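Local coordinates for A rubisco-like protein (Burkholderia fungorum, PDB 3NWR), which is a RuBisCO-like protein of unassigned reaction, built like the RuBisCO large chain and carrying a carboxylated lysine in its catalytic domain, at residues A176-C187 and E210-R221; V230-D238 and V250-S261. All coordinates share one frame; numbering follows the deposited sequence.

Both contacts lie in the catalytic domain, a RuBisCO-type TIM barrel, and they follow one another along the chain without nesting or crossing. Helix 176-189 comes first; the chain then runs through the segment holding the carboxylated Lys195 and returns in helix 208-226, closing contact 1 on the outer, helical layer. Only after that does strand 233-235 open contact 2, a beta-alpha-beta crossover through helix 240-252 that lays strand 257-261 parallel beside it. The two contacts touch: Val215 and Met216 of the second helix pack on Phe234, and Arg220 forms a salt bridge with Glu253. Helix layer and barrel wall are thus tied together here.

Contact 1 (A176-C187 and E210-R221); sequences AAETAALVRELC and ERVRAVMSEVRR
Ala180 and Val215 mark the tightest point between helices 176-187 and 210-221, with CA atoms 4.3 Å apart. The axes approach to 8.1 Å and run nearly the same way, crossing at -26°, and the small residues Ala176, Ala180 and Ala214 make that closeness possible. Ala180 CB sits against the backbone of the other helix, 3.5 Å from Ala214 O, while Ala214 CB leans between Ala180 CB and Ala176 O.

On the flank facing the barrel, Thr179 CG2 meets Val215 CG2 at 3.8 Å, and its hydroxyl turns back to Ser175 O. Val183 crosses Val215 at about a right angle; with CG1 anti to the backbone N, that methyl is directed at the other helix and meets Val215 CG1 and, at 3.8 Å, Val219 CG2.

The other flank is polar. Glu218 CG lies against Ala180 O, and the bend at chi2 (-74°) swings the carboxylate back, OE1 running alongside Arg184 CB, CG and CD. The salt bridge from Arg184 NE to Glu218 OE1 is long, 3.5 Å, with the two flat groups 43° apart; the stronger partner, through NH1, is Glu188 of its own helix. Arg184 NH2 also lies over one face of the Arg221 guanidinium, 3.6 Å from Arg221 NE, and the two acids probably offset some of that like charge. At the N-terminal end a water joins Ala176 N to Glu210 OE1.

No direct hydrogen bond links the two helices, so close alanine and valine packing holds this part of the barrel's outer layer together, with the ion pair along its more exposed margin.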
loop_
_atom_site.group_PDB
_atom_site.type_symbol
_atom_site.label_atom_id
_atom_site.label_comp_id
_atom_site.label_asym_id
_atom_site.label_seq_id
_atom_site.Cartn_x
_atom_site.Cartn_y
_atom_site.Cartn_z
ATOM N N ALA A 176 14.801 26.629 -0.919
ATOM C CA ALA A 176 13.955 26.958 -2.057
ATOM C C ALA A 176 14.755 27.714 -3.110
ATOM O O ALA A 176 14.655 27.424 -4.295
ATOM C CB ALA A 176 12.730 27.760 -1.622
ATOM N N ALA A 177 15.560 28.681 -2.671
ATOM C CA ALA A 177 16.382 29.460 -3.591
ATOM C C ALA A 177 17.403 28.588 -4.307
ATOM O O ALA A 177 17.614 28.733 -5.510
ATOM C CB ALA A 177 17.087 30.605 -2.844
ATOM N N GLU A 178 18.041 27.688 -3.567
ATOM C CA GLU A 178 19.034 26.802 -4.164
ATOM C C GLU A 178 18.382 25.873 -5.188
ATOM O O GLU A 178 18.953 25.591 -6.242
ATOM C CB GLU A 178 19.764 25.999 -3.088
ATOM C CG GLU A 178 20.737 26.828 -2.248
ATOM C CD GLU A 178 21.273 26.069 -1.049
ATOM O OE1 GLU A 178 20.573 25.168 -0.545
ATOM O OE2 GLU A 178 22.394 26.383 -0.597
ATOM N N THR A 179 17.173 25.412 -4.879
ATOM C CA THR A 179 16.457 24.529 -5.795
ATOM C C THR A 179 16.129 25.266 -7.088
ATOM O O THR A 179 16.329 24.747 -8.190
ATOM C CB THR A 179 15.158 24.024 -5.162
ATOM O OG1 THR A 179 15.459 23.356 -3.931
ATOM C CG2 THR A 179 14.440 23.036 -6.099
ATOM N N ALA A 180 15.626 26.489 -6.944
ATOM C CA ALA A 180 15.297 27.318 -8.095
ATOM C C ALA A 180 16.514 27.593 -8.983
ATOM O O ALA A 180 16.419 27.522 -10.199
ATOM C CB ALA A 180 14.664 28.630 -7.633
ATOM N N ALA A 181 17.653 27.895 -8.369
ATOM C CA ALA A 181 18.882 28.149 -9.123
ATOM C C ALA A 181 19.293 26.901 -9.893
ATOM O O ALA A 181 19.716 26.976 -11.049
ATOM C CB ALA A 181 20.007 28.578 -8.179
ATOM N N LEU A 182 19.164 25.749 -9.244
ATOM C CA LEU A 182 19.520 24.494 -9.889
ATOM C C LEU A 182 18.573 24.208 -11.043
ATOM O O LEU A 182 18.998 23.837 -12.135
ATOM C CB LEU A 182 19.485 23.349 -8.881
ATOM C CG LEU A 182 19.629 21.943 -9.458
ATOM C CD1 LEU A 182 20.891 21.801 -10.301
ATOM C CD2 LEU A 182 19.605 20.939 -8.321
ATOM N N VAL A 183 17.278 24.380 -10.804
ATOM C CA VAL A 183 16.296 24.171 -11.859
ATOM C C VAL A 183 16.583 25.049 -13.082
ATOM O O VAL A 183 16.457 24.601 -14.215
ATOM C CB VAL A 183 14.868 24.379 -11.335
ATOM C CG1 VAL A 183 13.885 24.540 -12.479
ATOM C CG2 VAL A 183 14.476 23.213 -10.456
ATOM N N ARG A 184 16.987 26.295 -12.848
ATOM C CA ARG A 184 17.384 27.177 -13.946
ATOM C C ARG A 184 18.499 26.554 -14.789
ATOM O O ARG A 184 18.419 26.533 -16.020
ATOM C CB ARG A 184 17.808 28.546 -13.408
ATOM C CG ARG A 184 18.284 29.527 -14.478
ATOM C CD ARG A 184 17.286 29.654 -15.615
ATOM N NE ARG A 184 17.277 31.004 -16.180
ATOM C CZ ARG A 184 16.856 31.305 -17.403
ATOM N NH1 ARG A 184 16.429 30.347 -18.206
ATOM N NH2 ARG A 184 16.869 32.565 -17.829
ATOM N N GLU A 185 19.521 26.026 -14.122
ATOM C CA GLU A 185 20.637 25.387 -14.821
ATOM C C GLU A 185 20.183 24.158 -15.597
ATOM O O GLU A 185 20.633 23.928 -16.714
ATOM C CB GLU A 185 21.744 24.997 -13.841
ATOM C CG GLU A 185 22.378 26.169 -13.105
ATOM C CD GLU A 185 23.222 25.727 -11.919
ATOM O OE1 GLU A 185 23.332 24.504 -11.683
ATOM O OE2 GLU A 185 23.777 26.604 -11.220
ATOM N N LEU A 186 19.293 23.366 -15.004
ATOM C CA LEU A 186 18.792 22.166 -15.671
ATOM C C LEU A 186 17.982 22.531 -16.921
ATOM O O LEU A 186 18.095 21.879 -17.957
ATOM C CB LEU A 186 17.957 21.313 -14.703
ATOM C CG LEU A 186 18.684 20.806 -13.452
ATOM C CD1 LEU A 186 17.740 20.080 -12.487
ATOM C CD2 LEU A 186 19.863 19.900 -13.839
ATOM N N CYS A 187 17.168 23.579 -16.826
ATOM C CA CYS A 187 16.445 24.081 -17.987
ATOM C C CYS A 187 17.421 24.469 -19.099
ATOM O O CYS A 187 17.253 24.079 -20.252
ATOM C CB CYS A 187 15.593 25.297 -17.615
ATOM S SG CYS A 187 14.129 24.939 -16.608
ATOM N N GLU A 210 7.102 27.755 -0.768
ATOM C CA GLU A 210 8.265 28.539 -1.177
ATOM C C GLU A 210 8.960 27.929 -2.390
ATOM O O GLU A 210 9.394 28.641 -3.288
ATOM C CB GLU A 210 9.285 28.635 -0.043
ATOM C CG GLU A 210 8.790 29.302 1.221
ATOM C CD GLU A 210 9.853 29.306 2.305
ATOM O OE1 GLU A 210 11.057 29.319 1.959
ATOM O OE2 GLU A 210 9.487 29.295 3.498
ATOM N N ARG A 211 9.078 26.606 -2.398
ATOM C CA ARG A 211 9.775 25.929 -3.477
ATOM C C ARG A 211 9.046 26.109 -4.810
ATOM O O ARG A 211 9.674 26.396 -5.828
ATOM C CB ARG A 211 9.956 24.444 -3.142
ATOM C CG ARG A 211 10.913 23.715 -4.070
ATOM C CD ARG A 211 11.244 22.318 -3.565
ATOM N NE ARG A 211 10.209 21.333 -3.875
ATOM C CZ ARG A 211 9.337 20.849 -2.995
ATOM N NH1 ARG A 211 9.332 21.282 -1.736
ATOM N NH2 ARG A 211 8.446 19.941 -3.382
ATOM N N VAL A 212 7.725 25.946 -4.800
ATOM C CA VAL A 212 6.943 26.108 -6.024
ATOM C C VAL A 212 7.070 27.528 -6.565
ATOM O O VAL A 212 7.306 27.723 -7.753
ATOM C CB VAL A 212 5.453 25.760 -5.818
ATOM C CG1 VAL A 212 4.632 26.165 -7.038
ATOM C CG2 VAL A 212 5.287 24.263 -5.535
ATOM N N ARG A 213 6.905 28.514 -5.685
ATOM C CA ARG A 213 7.022 29.906 -6.113
ATOM C C ARG A 213 8.402 30.244 -6.688
ATOM O O ARG A 213 8.505 30.858 -7.755
ATOM C CB ARG A 213 6.662 30.854 -4.966
ATOM C CG ARG A 213 5.228 30.744 -4.501
ATOM C CD ARG A 213 4.957 31.761 -3.401
ATOM N NE ARG A 213 3.529 31.898 -3.141
ATOM C CZ ARG A 213 2.899 31.324 -2.124
ATOM N NH1 ARG A 213 3.576 30.579 -1.267
ATOM N NH2 ARG A 213 1.595 31.500 -1.959
ATOM N N ALA A 214 9.467 29.836 -6.003
ATOM C CA ALA A 214 10.816 30.155 -6.473
ATOM C C ALA A 214 11.144 29.436 -7.771
ATOM O O ALA A 214 11.655 30.034 -8.713
ATOM C CB ALA A 214 11.853 29.821 -5.417
ATOM N N VAL A 215 10.847 28.143 -7.818
ATOM C CA VAL A 215 11.132 27.360 -9.014
ATOM C C VAL A 215 10.349 27.839 -10.236
ATOM O O VAL A 215 10.908 27.969 -11.328
ATOM C CB VAL A 215 10.881 25.851 -8.773
ATOM C CG1 VAL A 215 10.922 25.078 -10.080
ATOM C CG2 VAL A 215 11.903 25.296 -7.788
ATOM N N MET A 216 9.058 28.101 -10.068
ATOM C CA MET A 216 8.257 28.515 -11.213
ATOM C C MET A 216 8.685 29.877 -11.756
ATOM O O MET A 216 8.561 30.135 -12.949
ATOM C CB MET A 216 6.758 28.490 -10.905
ATOM C CG MET A 216 6.151 27.080 -10.861
ATOM S SD MET A 216 6.579 26.069 -12.298
ATOM C CE MET A 216 6.027 27.153 -13.627
ATOM N N SER A 217 9.191 30.744 -10.885
ATOM C CA SER A 217 9.729 32.017 -11.360
ATOM C C SER A 217 10.813 31.789 -12.404
ATOM O O SER A 217 10.816 32.423 -13.461
ATOM C CB SER A 217 10.290 32.845 -10.209
ATOM O OG SER A 217 10.757 34.090 -10.696
ATOM N N GLU A 218 11.734 30.879 -12.100
ATOM C CA GLU A 218 12.803 30.535 -13.026
ATOM C C GLU A 218 12.274 29.844 -14.275
ATOM O O GLU A 218 12.704 30.145 -15.383
ATOM C CB GLU A 218 13.860 29.663 -12.340
ATOM C CG GLU A 218 14.652 30.393 -11.265
ATOM C CD GLU A 218 15.656 31.376 -11.842
ATOM O OE1 GLU A 218 15.806 31.438 -13.081
ATOM O OE2 GLU A 218 16.301 32.083 -11.045
ATOM N N VAL A 219 11.332 28.924 -14.103
ATOM C CA VAL A 219 10.800 28.171 -15.227
ATOM C C VAL A 219 10.060 29.083 -16.204
ATOM O O VAL A 219 10.222 28.963 -17.416
ATOM C CB VAL A 219 9.899 27.018 -14.738
ATOM C CG1 VAL A 219 9.237 26.309 -15.903
ATOM C CG2 VAL A 219 10.728 26.041 -13.910
ATOM N N ARG A 220 9.259 30.002 -15.667
ATOM C CA ARG A 220 8.526 30.962 -16.495
ATOM C C ARG A 220 9.492 31.857 -17.266
ATOM O O ARG A 220 9.336 32.070 -18.469
ATOM C CB ARG A 220 7.573 31.814 -15.638
ATOM C CG ARG A 220 6.394 31.035 -15.021
ATOM C CD ARG A 220 5.358 31.950 -14.325
ATOM N NE ARG A 220 5.954 32.839 -13.327
ATOM C CZ ARG A 220 5.945 32.636 -12.009
ATOM N NH1 ARG A 220 5.350 31.569 -11.485
ATOM N NH2 ARG A 220 6.520 33.520 -11.201
ATOM N N ARG A 221 10.504 32.365 -16.577
ATOM C CA ARG A 221 11.483 33.219 -17.232
ATOM C C ARG A 221 12.268 32.443 -18.287
ATOM O O ARG A 221 12.602 32.981 -19.344
ATOM C CB ARG A 221 12.441 33.842 -16.225
ATOM C CG ARG A 221 13.395 34.805 -16.901
ATOM C CD ARG A 221 14.487 35.324 -15.988
ATOM N NE ARG A 221 15.651 35.745 -16.767
ATOM C CZ ARG A 221 16.766 36.230 -16.237
ATOM N NH1 ARG A 221 16.868 36.364 -14.923
ATOM N NH2 ARG A 221 17.774 36.577 -17.018
HETATM O O HOH W 1 13.736 27.584 1.623
#

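Contact 2 (V230-D238 and V250-S261)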
loop_
_atom_site.group_PDB
_atom_site.type_symbol
_atom_site.label_atom_id
_atom_site.label_comp_id
_atom_site.label_asym_id
_atom_site.label_seq_id
_atom_site.Cartn_x
_atom_site.Cartn_y
_atom_site.Cartn_z
ATOM N N VAL A 230 9.312 23.871 -19.892
ATOM C CA VAL A 230 9.868 22.750 -19.135
ATOM C C VAL A 230 8.855 22.362 -18.066
ATOM O O VAL A 230 8.420 23.202 -17.278
ATOM C CB VAL A 230 11.210 23.098 -18.469
ATOM C CG1 VAL A 230 11.724 21.924 -17.635
ATOM C CG2 VAL A 230 12.243 23.481 -19.523
ATOM N N MET A 231 8.465 21.094 -18.067
ATOM C CA MET A 231 7.498 20.581 -17.105
ATOM C C MET A 231 8.190 20.192 -15.802
ATOM O O MET A 231 9.121 19.385 -15.797
ATOM C CB MET A 231 6.779 19.365 -17.689
ATOM C CG MET A 231 5.856 18.664 -16.696
ATOM S SD MET A 231 4.890 17.336 -17.437
ATOM C CE MET A 231 3.838 18.262 -18.569
ATOM N N VAL A 232 7.734 20.769 -14.692
ATOM C CA VAL A 232 8.277 20.427 -13.390
ATOM C C VAL A 232 7.232 19.649 -12.605
ATOM O O VAL A 232 6.115 20.134 -12.369
ATOM C CB VAL A 232 8.707 21.676 -12.585
ATOM C CG1 VAL A 232 9.215 21.263 -11.187
ATOM C CG2 VAL A 232 9.788 22.450 -13.338
ATOM N N ALA A 233 7.590 18.425 -12.235
ATOM C CA ALA A 233 6.716 17.611 -11.409
ATOM C C ALA A 233 7.041 17.908 -9.956
ATOM O O ALA A 233 7.995 17.368 -9.394
ATOM C CB ALA A 233 6.905 16.124 -11.720
ATOM N N PHE A 234 6.269 18.814 -9.360
ATOM C CA PHE A 234 6.414 19.122 -7.942
ATOM C C PHE A 234 5.802 18.009 -7.120
ATOM O O PHE A 234 4.637 17.645 -7.328
ATOM C CB PHE A 234 5.698 20.432 -7.608
ATOM C CG PHE A 234 6.343 21.634 -8.222
ATOM C CD1 PHE A 234 7.516 22.146 -7.690
ATOM C CD2 PHE A 234 5.787 22.243 -9.335
ATOM C CE1 PHE A 234 8.125 23.268 -8.255
ATOM C CE2 PHE A 234 6.396 23.366 -9.916
ATOM C CZ PHE A 234 7.566 23.874 -9.374
ATOM N N ASN A 235 6.576 17.483 -6.173
ATOM C CA ASN A 235 6.069 16.446 -5.290
ATOM C C ASN A 235 5.165 17.038 -4.206
ATOM O O ASN A 235 5.643 17.633 -3.236
ATOM C CB ASN A 235 7.228 15.669 -4.664
ATOM C CG ASN A 235 6.747 14.497 -3.828
ATOM O OD1 ASN A 235 5.569 14.150 -3.862
ATOM N ND2 ASN A 235 7.660 13.874 -3.087
ATOM N N ILE A 236 3.861 16.874 -4.384
ATOM C CA ILE A 236 2.893 17.455 -3.462
ATOM C C ILE A 236 2.352 16.440 -2.465
ATOM O O ILE A 236 1.456 16.762 -1.681
ATOM C CB ILE A 236 1.701 18.103 -4.196
ATOM C CG1 ILE A 236 0.908 17.039 -4.958
ATOM C CG2 ILE A 236 2.188 19.223 -5.132
ATOM C CD1 ILE A 236 -0.439 17.533 -5.503
ATOM N N THR A 237 2.905 15.227 -2.491
ATOM C CA THR A 237 2.519 14.168 -1.547
ATOM C C THR A 237 2.298 14.729 -0.145
ATOM O O THR A 237 3.209 15.339 0.427
ATOM C CB THR A 237 3.607 13.083 -1.460
ATOM O OG1 THR A 237 3.841 12.520 -2.760
ATOM C CG2 THR A 237 3.187 11.971 -0.486
ATOM N N ASP A 238 1.100 14.518 0.399
ATOM C CA ASP A 238 0.718 15.053 1.707
ATOM C C ASP A 238 -0.659 14.514 2.051
ATOM O O ASP A 238 -1.287 13.795 1.267
ATOM C CB ASP A 238 0.643 16.588 1.651
ATOM C CG ASP A 238 1.007 17.265 2.966
ATOM O OD1 ASP A 238 0.795 16.690 4.052
ATOM O OD2 ASP A 238 1.494 18.413 2.904
ATOM N N VAL A 250 0.348 25.164 -7.330
ATOM C CA VAL A 250 1.136 24.849 -8.515
ATOM C C VAL A 250 0.454 25.423 -9.751
ATOM O O VAL A 250 1.111 26.030 -10.602
ATOM C CB VAL A 250 1.396 23.325 -8.659
ATOM C CG1 VAL A 250 2.048 23.004 -10.009
ATOM C CG2 VAL A 250 2.295 22.838 -7.531
ATOM N N GLU A 251 -0.860 25.256 -9.848
ATOM C CA GLU A 251 -1.593 25.793 -10.993
ATOM C C GLU A 251 -1.527 27.318 -11.043
ATOM O O GLU A 251 -1.288 27.905 -12.109
ATOM C CB GLU A 251 -3.050 25.322 -10.999
ATOM C CG GLU A 251 -3.854 25.864 -12.168
ATOM C CD GLU A 251 -5.269 25.331 -12.213
ATOM O OE1 GLU A 251 -5.650 24.530 -11.326
ATOM O OE2 GLU A 251 -6.010 25.716 -13.144
ATOM N N ARG A 252 -1.735 27.959 -9.897
ATOM C CA ARG A 252 -1.712 29.421 -9.845
ATOM C C ARG A 252 -0.363 29.987 -10.272
ATOM O O ARG A 252 -0.282 31.066 -10.873
ATOM C CB ARG A 252 -2.060 29.908 -8.438
ATOM C CG ARG A 252 -3.544 29.882 -8.131
ATOM C CD ARG A 252 -3.868 30.744 -6.912
ATOM N NE ARG A 252 -3.111 30.338 -5.731
ATOM C CZ ARG A 252 -3.485 29.366 -4.902
ATOM N NH1 ARG A 252 -4.609 28.698 -5.127
ATOM N NH2 ARG A 252 -2.740 29.064 -3.851
ATOM N N GLU A 253 0.700 29.251 -9.965
ATOM C CA GLU A 253 2.057 29.675 -10.281
ATOM C C GLU A 253 2.483 29.286 -11.699
ATOM O O GLU A 253 3.639 29.459 -12.067
ATOM C CB GLU A 253 3.029 29.125 -9.240
ATOM C CG GLU A 253 2.836 29.748 -7.868
ATOM C CD GLU A 253 3.298 31.197 -7.822
ATOM O OE1 GLU A 253 4.290 31.520 -8.503
ATOM O OE2 GLU A 253 2.674 32.000 -7.103
ATOM N N GLY A 254 1.535 28.788 -12.492
ATOM C CA GLY A 254 1.799 28.479 -13.890
ATOM C C GLY A 254 2.375 27.105 -14.168
ATOM O O GLY A 254 2.881 26.841 -15.263
ATOM N N GLY A 255 2.307 26.225 -13.175
ATOM C CA GLY A 255 2.812 24.870 -13.345
ATOM C C GLY A 255 1.911 24.026 -14.223
ATOM O O GLY A 255 0.809 24.434 -14.584
ATOM N N SER A 256 2.384 22.835 -14.569
ATOM C CA SER A 256 1.623 21.949 -15.437
ATOM C C SER A 256 1.502 20.537 -14.889
ATOM O O SER A 256 0.795 19.712 -15.459
ATOM C CB SER A 256 2.280 21.879 -16.817
ATOM O OG SER A 256 3.614 21.390 -16.710
ATOM N N CYS A 257 2.179 20.271 -13.778
ATOM C CA CYS A 257 2.311 18.896 -13.318
ATOM C C CYS A 257 2.495 18.831 -11.803
ATOM O O CYS A 257 3.205 19.659 -11.225
ATOM C CB CYS A 257 3.515 18.251 -14.023
ATOM S SG CYS A 257 3.825 16.511 -13.590
ATOM N N VAL A 258 1.855 17.844 -11.180
ATOM C CA VAL A 258 2.131 17.477 -9.795
ATOM C C VAL A 258 2.461 15.988 -9.707
ATOM O O VAL A 258 1.922 15.173 -10.456
ATOM C CB VAL A 258 0.969 17.816 -8.847
ATOM C CG1 VAL A 258 0.813 19.334 -8.735
ATOM C CG2 VAL A 258 -0.320 17.173 -9.332
ATOM N N MET A 259 3.354 15.659 -8.785
ATOM C CA MET A 259 3.782 14.289 -8.540
ATOM C C MET A 259 3.237 13.852 -7.186
ATOM O O MET A 259 3.117 14.663 -6.268
ATOM C CB MET A 259 5.308 14.256 -8.522
ATOM C CG MET A 259 5.940 13.078 -7.809
ATOM S SD MET A 259 7.730 13.345 -7.860
ATOM C CE MET A 259 8.265 12.161 -6.625
ATOM N N ALA A 260 2.895 12.574 -7.064
ATOM C CA ALA A 260 2.420 12.013 -5.794
ATOM C C ALA A 260 2.954 10.604 -5.598
ATOM O O ALA A 260 3.039 9.837 -6.556
ATOM C CB ALA A 260 0.882 12.015 -5.743
ATOM N N SER A 261 3.322 10.280 -4.361
ATOM C CA SER A 261 3.725 8.921 -4.001
ATOM C C SER A 261 2.458 8.098 -3.830
ATOM O O SER A 261 1.876 8.025 -2.742
ATOM C CB SER A 261 4.545 8.931 -2.716
ATOM O OG SER A 261 5.774 9.594 -2.941
HETATM O O HOH W 2 4.596 22.246 -12.731
HETATM O O HOH W 3 6.629 11.639 -1.179
#
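Thr237 OG1 joins the two segments: it accepts Ser261 N at 2.8 Å and donates its proton at 2.6 Å to Asn235 OD1, in the carbonyl plane on a lone pair. Thr237 N, well above that plane, gives Asn235 OD1 a second bond of 3.2 Å, which makes an Asx turn. Asn235 ND2 and Ser261 OG share a water, and Ser261 OG also pairs with Asn286.

Behind this end the strands run parallel. Met259 N donates to Phe234 O at 2.8 Å, nearly straight (174°), and Met259 O takes Ile236 N at 3.0 Å. Ala233, Asn235, Cys257 and Met259 share one face of the sheet: Ala233 CB touches Cys257 SG, and the extended Met259 puts its CE 3.9 Å from Asn235 CG. On the face of Phe234 and Val258, Ile236 CD1 reaches Val258 CB at 3.6 Å, while the Phe234 ring carries Val232 CG1 over the centre of one face and meets Val250 of the crossover helix obliquely.

Before the strands begin the backbones are wider apart; a water bridges Val232 O and Ser256 N, and Met231 CG packs against Cys257 CB. Helix 240-252 ends in a Schellman motif with Gly254 at positive phi. Used as both donor and acceptor, the Thr237 hydroxyl thus ties the turn after strand 233-235 to the end of strand 257-261, at the C-terminal strand ends where TIM barrels carry their active sites.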